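Local coordinates for protein geranyltranstransferase (Campylobacter jejuni, PDB 3NPK) that probably catalyses the condensation of geranyl diphosphate with isopentenyl diphosphate to give farnesyl diphosphate and pyrophosphate in isoprenoid biosynthesis, at residues A68-L82 / A106-V120. Numbering follows the deposited sequence.
Sequences ALEFIHTYSLIHDDL and AILVGDALNTEAFLV. With PPV (pyrophosphate), chain C.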
loop_
_atom_site.group_PDB
_atom_site.type_symbol
_atom_site.label_atom_id
_atom_site.label_comp_id
_atom_site.label_asym_id
_atom_site.label_seq_id
_atom_site.Cartn_x
_atom_site.Cartn_y
_atom_site.Cartn_z
ATOM N N ALA A 68 5.699 10.652 -0.576
ATOM C CA ALA A 68 4.944 9.477 -0.142
ATOM C C ALA A 68 3.492 9.843 0.204
ATOM O O ALA A 68 2.554 9.114 -0.168
ATOM C CB ALA A 68 5.625 8.831 1.051
ATOM N N LEU A 69 3.307 10.959 0.916
ATOM C CA LEU A 69 1.968 11.444 1.256
ATOM C C LEU A 69 1.133 11.698 0.018
ATOM O O LEU A 69 -0.037 11.298 -0.038
ATOM C CB LEU A 69 2.039 12.733 2.067
ATOM C CG LEU A 69 2.217 12.609 3.565
ATOM C CD1 LEU A 69 2.609 13.987 4.109
ATOM C CD2 LEU A 69 0.943 12.083 4.217
ATOM N N GLU A 70 1.733 12.353 -0.976
ATOM C CA GLU A 70 0.991 12.662 -2.193
ATOM C C GLU A 70 0.746 11.413 -3.056
ATOM O O GLU A 70 -0.266 11.346 -3.766
ATOM C CB GLU A 70 1.670 13.795 -2.970
ATOM C CG GLU A 70 1.639 15.093 -2.179
ATOM C CD GLU A 70 0.231 15.700 -2.000
ATOM O OE1 GLU A 70 -0.663 15.516 -2.866
ATOM O OE2 GLU A 70 0.026 16.391 -0.983
ATOM N N PHE A 71 1.631 10.418 -2.969
ATOM C CA PHE A 71 1.374 9.142 -3.654
ATOM C C PHE A 71 0.137 8.482 -3.049
ATOM O O PHE A 71 -0.718 7.975 -3.779
ATOM C CB PHE A 71 2.562 8.173 -3.546
ATOM C CG PHE A 71 3.718 8.468 -4.494
ATOM C CD1 PHE A 71 3.743 9.592 -5.307
ATOM C CD2 PHE A 71 4.794 7.606 -4.533
ATOM C CE1 PHE A 71 4.827 9.833 -6.160
ATOM C CE2 PHE A 71 5.882 7.833 -5.367
ATOM C CZ PHE A 71 5.896 8.953 -6.184
ATOM N N ILE A 72 0.056 8.449 -1.719
ATOM C CA ILE A 72 -1.108 7.867 -1.059
ATOM C C ILE A 72 -2.340 8.640 -1.449
ATOM O O ILE A 72 -3.363 8.058 -1.792
ATOM C CB ILE A 72 -0.977 7.928 0.480
ATOM C CG1 ILE A 72 0.072 6.915 0.944
ATOM C CG2 ILE A 72 -2.363 7.739 1.180
ATOM C CD1 ILE A 72 -0.333 5.471 0.713
ATOM N N HIS A 73 -2.261 9.959 -1.369
ATOM C CA HIS A 73 -3.431 10.767 -1.662
ATOM C C HIS A 73 -3.901 10.546 -3.106
ATOM O O HIS A 73 -5.098 10.366 -3.368
ATOM C CB HIS A 73 -3.131 12.231 -1.364
ATOM C CG HIS A 73 -4.291 13.130 -1.617
ATOM N ND1 HIS A 73 -4.246 14.183 -2.502
ATOM C CD2 HIS A 73 -5.546 13.103 -1.118
ATOM C CE1 HIS A 73 -5.421 14.790 -2.514
ATOM N NE2 HIS A 73 -6.232 14.143 -1.695
ATOM N N THR A 74 -2.961 10.572 -4.046
ATOM C CA THR A 74 -3.323 10.361 -5.446
ATOM C C THR A 74 -3.907 8.969 -5.689
ATOM O O THR A 74 -4.905 8.837 -6.423
ATOM C CB THR A 74 -2.123 10.648 -6.369
ATOM O OG1 THR A 74 -1.835 12.046 -6.323
ATOM C CG2 THR A 74 -2.414 10.253 -7.823
ATOM N N TYR A 75 -3.315 7.933 -5.088
ATOM C CA TYR A 75 -3.882 6.583 -5.267
ATOM C C TYR A 75 -5.340 6.574 -4.788
ATOM O O TYR A 75 -6.227 6.007 -5.442
ATOM C CB TYR A 75 -3.029 5.480 -4.598
ATOM C CG TYR A 75 -3.719 4.722 -3.467
ATOM C CD1 TYR A 75 -4.751 3.821 -3.724
ATOM C CD2 TYR A 75 -3.314 4.895 -2.143
ATOM C CE1 TYR A 75 -5.385 3.144 -2.704
ATOM C CE2 TYR A 75 -3.933 4.202 -1.111
ATOM C CZ TYR A 75 -4.972 3.342 -1.396
ATOM O OH TYR A 75 -5.622 2.657 -0.394
ATOM N N SER A 76 -5.609 7.256 -3.681
ATOM C CA SER A 76 -6.951 7.219 -3.114
ATOM C C SER A 76 -7.948 7.890 -4.045
ATOM O O SER A 76 -9.090 7.437 -4.166
ATOM C CB SER A 76 -6.976 7.844 -1.707
ATOM O OG SER A 76 -6.979 9.262 -1.732
ATOM N N LEU A 77 -7.523 8.961 -4.713
ATOM C CA LEU A 77 -8.400 9.647 -5.650
ATOM C C LEU A 77 -8.724 8.758 -6.845
ATOM O O LEU A 77 -9.865 8.721 -7.298
ATOM C CB LEU A 77 -7.774 10.946 -6.144
ATOM C CG LEU A 77 -7.432 11.977 -5.066
ATOM C CD1 LEU A 77 -6.918 13.249 -5.698
ATOM C CD2 LEU A 77 -8.622 12.272 -4.142
ATOM N N ILE A 78 -7.708 8.066 -7.357
ATOM C CA ILE A 78 -7.877 7.195 -8.512
ATOM C C ILE A 78 -8.861 6.072 -8.179
ATOM O O ILE A 78 -9.799 5.794 -8.952
ATOM C CB ILE A 78 -6.519 6.620 -8.978
ATOM C CG1 ILE A 78 -5.633 7.734 -9.552
ATOM C CG2 ILE A 78 -6.718 5.491 -10.002
ATOM C CD1 ILE A 78 -4.147 7.355 -9.711
ATOM N N HIS A 79 -8.690 5.436 -7.014
ATOM C CA HIS A 79 -9.653 4.399 -6.630
ATOM C C HIS A 79 -11.044 4.959 -6.345
ATOM O O HIS A 79 -12.046 4.367 -6.763
ATOM C CB HIS A 79 -9.140 3.529 -5.481
ATOM C CG HIS A 79 -8.116 2.524 -5.914
ATOM N ND1 HIS A 79 -7.668 1.509 -5.091
ATOM C CD2 HIS A 79 -7.482 2.350 -7.105
ATOM C CE1 HIS A 79 -6.786 0.772 -5.748
ATOM N NE2 HIS A 79 -6.652 1.264 -6.970
ATOM N N ASP A 80 -11.119 6.098 -5.654
ATOM C CA ASP A 80 -12.425 6.672 -5.319
ATOM C C ASP A 80 -13.204 7.068 -6.579
ATOM O O ASP A 80 -14.436 7.024 -6.586
ATOM C CB ASP A 80 -12.265 7.893 -4.431
ATOM C CG ASP A 80 -11.741 7.553 -3.039
ATOM O OD1 ASP A 80 -11.524 6.355 -2.720
ATOM O OD2 ASP A 80 -11.528 8.504 -2.269
ATOM N N ASP A 81 -12.482 7.412 -7.648
ATOM C CA ASP A 81 -13.120 7.846 -8.896
ATOM C C ASP A 81 -13.661 6.676 -9.730
ATOM O O ASP A 81 -14.412 6.899 -10.688
ATOM C CB ASP A 81 -12.135 8.670 -9.747
ATOM C CG ASP A 81 -11.932 10.078 -9.213
ATOM O OD1 ASP A 81 -12.759 10.523 -8.387
ATOM O OD2 ASP A 81 -10.943 10.740 -9.610
ATOM N N LEU A 82 -13.311 5.440 -9.359
ATOM C CA LEU A 82 -13.714 4.257 -10.134
ATOM C C LEU A 82 -15.229 4.150 -10.264
ATOM O O LEU A 82 -15.970 4.610 -9.400
ATOM C CB LEU A 82 -13.190 2.977 -9.490
ATOM C CG LEU A 82 -11.695 2.702 -9.662
ATOM C CD1 LEU A 82 -11.279 1.551 -8.744
ATOM C CD2 LEU A 82 -11.357 2.384 -11.119
ATOM N N ALA A 106 -6.568 1.744 -14.016
ATOM C CA ALA A 106 -6.850 2.618 -12.876
ATOM C C ALA A 106 -6.653 1.850 -11.559
ATOM O O ALA A 106 -6.025 2.357 -10.601
ATOM C CB ALA A 106 -8.270 3.181 -12.969
ATOM N N ILE A 107 -7.191 0.632 -11.493
ATOM C CA ILE A 107 -7.037 -0.153 -10.265
ATOM C C ILE A 107 -5.552 -0.383 -9.970
ATOM O O ILE A 107 -5.068 -0.119 -8.854
ATOM C CB ILE A 107 -7.746 -1.508 -10.361
ATOM C CG1 ILE A 107 -9.259 -1.308 -10.419
ATOM C CG2 ILE A 107 -7.367 -2.389 -9.150
ATOM C CD1 ILE A 107 -10.000 -2.497 -11.007
ATOM N N LEU A 108 -4.818 -0.860 -10.972
ATOM C CA LEU A 108 -3.405 -1.211 -10.765
ATOM C C LEU A 108 -2.483 -0.008 -10.537
ATOM O O LEU A 108 -1.522 -0.113 -9.774
ATOM C CB LEU A 108 -2.882 -2.048 -11.932
ATOM C CG LEU A 108 -3.566 -3.411 -12.097
ATOM C CD1 LEU A 108 -3.027 -4.132 -13.349
ATOM C CD2 LEU A 108 -3.399 -4.260 -10.818
ATOM N N VAL A 109 -2.750 1.115 -11.202
ATOM C CA VAL A 109 -1.973 2.316 -10.923
ATOM C C VAL A 109 -2.182 2.732 -9.459
ATOM O O VAL A 109 -1.219 3.062 -8.764
ATOM C CB VAL A 109 -2.306 3.492 -11.875
ATOM C CG1 VAL A 109 -1.771 4.814 -11.292
ATOM C CG2 VAL A 109 -1.721 3.254 -13.278
ATOM N N GLY A 110 -3.427 2.719 -8.983
ATOM C CA GLY A 110 -3.660 3.034 -7.583
ATOM C C GLY A 110 -2.915 2.065 -6.665
ATOM O O GLY A 110 -2.289 2.480 -5.687
ATOM N N ASP A 111 -2.979 0.772 -6.981
ATOM C CA ASP A 111 -2.283 -0.246 -6.182
ATOM C C ASP A 111 -0.786 0.057 -6.158
ATOM O O ASP A 111 -0.146 0.011 -5.094
ATOM C CB ASP A 111 -2.508 -1.653 -6.738
ATOM C CG ASP A 111 -3.930 -2.154 -6.516
ATOM O OD1 ASP A 111 -4.689 -1.521 -5.756
ATOM O OD2 ASP A 111 -4.294 -3.177 -7.110
ATOM N N ALA A 112 -0.227 0.359 -7.332
ATOM C CA ALA A 112 1.191 0.709 -7.436
ATOM C C ALA A 112 1.560 1.897 -6.562
ATOM O O ALA A 112 2.590 1.879 -5.895
ATOM C CB ALA A 112 1.578 0.965 -8.890
ATOM N N LEU A 113 0.741 2.949 -6.582
ATOM C CA LEU A 113 1.077 4.167 -5.845
ATOM C C LEU A 113 0.977 3.950 -4.329
ATOM O O LEU A 113 1.748 4.535 -3.571
ATOM C CB LEU A 113 0.211 5.353 -6.299
ATOM C CG LEU A 113 0.532 5.882 -7.709
ATOM C CD1 LEU A 113 -0.440 7.024 -8.082
ATOM C CD2 LEU A 113 1.998 6.326 -7.848
ATOM N N ASN A 114 0.006 3.146 -3.895
ATOM C CA ASN A 114 -0.139 2.784 -2.485
ATOM C C ASN A 114 1.176 2.142 -2.027
ATOM O O ASN A 114 1.822 2.601 -1.081
ATOM C CB ASN A 114 -1.330 1.816 -2.374
ATOM C CG ASN A 114 -1.711 1.455 -0.940
ATOM O OD1 ASN A 114 -1.048 1.849 0.030
ATOM N ND2 ASN A 114 -2.821 0.716 -0.803
ATOM N N THR A 115 1.603 1.095 -2.724
ATOM C CA THR A 115 2.844 0.403 -2.343
ATOM C C THR A 115 4.067 1.300 -2.513
ATOM O O THR A 115 4.987 1.280 -1.683
ATOM C CB THR A 115 3.003 -0.878 -3.167
ATOM O OG1 THR A 115 1.834 -1.681 -2.976
ATOM C CG2 THR A 115 4.233 -1.679 -2.744
ATOM N N GLU A 116 4.075 2.104 -3.565
ATOM C CA GLU A 116 5.257 2.921 -3.852
ATOM C C GLU A 116 5.487 3.997 -2.787
ATOM O O GLU A 116 6.624 4.425 -2.565
ATOM C CB GLU A 116 5.149 3.563 -5.232
ATOM C CG GLU A 116 6.475 4.042 -5.804
ATOM C CD GLU A 116 7.408 2.923 -6.268
ATOM O OE1 GLU A 116 7.074 1.723 -6.141
ATOM O OE2 GLU A 116 8.503 3.261 -6.766
ATOM N N ALA A 117 4.420 4.422 -2.119
ATOM C CA ALA A 117 4.573 5.404 -1.052
ATOM C C ALA A 117 5.538 4.845 -0.005
ATOM O O ALA A 117 6.396 5.565 0.528
ATOM C CB ALA A 117 3.227 5.725 -0.410
ATOM N N PHE A 118 5.391 3.555 0.282
ATOM C CA PHE A 118 6.255 2.920 1.266
ATOM C C PHE A 118 7.670 2.671 0.763
ATOM O O PHE A 118 8.625 2.762 1.541
ATOM C CB PHE A 118 5.573 1.691 1.860
ATOM C CG PHE A 118 4.320 2.058 2.561
ATOM C CD1 PHE A 118 4.389 2.681 3.787
ATOM C CD2 PHE A 118 3.076 1.940 1.939
ATOM C CE1 PHE A 118 3.234 3.101 4.434
ATOM C CE2 PHE A 118 1.923 2.373 2.569
ATOM C CZ PHE A 118 2.001 2.966 3.812
ATOM N N LEU A 119 7.813 2.357 -0.522
ATOM C CA LEU A 119 9.150 2.254 -1.101
ATOM C C LEU A 119 9.884 3.592 -0.993
ATOM O O LEU A 119 11.032 3.650 -0.555
ATOM C CB LEU A 119 9.092 1.794 -2.564
ATOM C CG LEU A 119 10.445 1.479 -3.210
ATOM C CD1 LEU A 119 11.178 0.367 -2.445
ATOM C CD2 LEU A 119 10.238 1.064 -4.655
ATOM N N VAL A 120 9.212 4.669 -1.384
ATOM C CA VAL A 120 9.822 5.996 -1.342
ATOM C C VAL A 120 10.165 6.384 0.093
ATOM O O VAL A 120 11.260 6.889 0.373
ATOM C CB VAL A 120 8.908 7.056 -1.997
ATOM C CG1 VAL A 120 9.371 8.473 -1.635
ATOM C CG2 VAL A 120 8.878 6.844 -3.501
HETATM O O11 PPV C . -9.184 16.432 -2.396
HETATM P P1 PPV C . -8.145 17.699 -2.588
HETATM O O21 PPV C . -8.927 19.141 -2.461
HETATM O O31 PPV C . -7.098 17.659 -1.566
HETATM O OPP PPV C . -7.608 17.576 -4.133
HETATM P P2 PPV C . -6.110 17.859 -4.735
HETATM O O12 PPV C . -6.348 17.625 -6.350
HETATM O O22 PPV C . -5.066 16.715 -4.242
HETATM O O32 PPV C . -5.648 19.231 -4.464
#
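H79 reaches across to helix 106-120 and spends its NE2 proton on the backbone carbonyl of I107, NE2 to O 2.8 Å and nearly straight at 167°. The acceptor lies in the imidazole plane and the donor in the carbonyl plane, on a lone pair, although I107 O already takes the helical N-H of D111. G110, without a side chain, lets the ring settle against its CA, 3.5 Å from H79 NE2. The other nitrogen, ND1, is bonded to D111 OD2 of the second subunit, so both ring nitrogens are engaged and the ring's rotation is fixed.

One turn back, Y75 CB sits 3.3 Å from G110 O. Its chi1 of 117° lies off the staggered positions and lays the ring alongside N114, whose amide is stacked within 8° of the ring plane. N114 CB makes a CH-pi contact 3.7 Å from the Y75 ring centroid.

Helices 68-80 and 106-120 run antiparallel, their axes 8.0 Å apart at closest approach. The backbones come equally close where A68 faces A117 and Y75 faces G110, both small residues on helix 106-120. Toward the A68 end, A68 CB rests 3.4 Å from A117 O. F71 is a knob among L113, E116, A117 and V120: L113 CD2 covers one ring face, while F71 CE2 meets V120 CG2 at 3.7 Å. L113 returns the knob among F71, T74, Y75 and I78, whose side chain crosses V109 and L113 at about right angles.

In this all-helical prenyltransferase fold, H73 lines the pyrophosphate pocket; D80 and D81 open the DDxxxxD motif, which in relatives binds magnesium and the allylic diphosphate. Chemically, apolar packing lies mainly on the F71, L113 and I78 side, whereas H79 ND1, D111 OD2 and N114 OD1 (to T115 OG1) take partners in the second subunit, coupling the helix pair to subunit association.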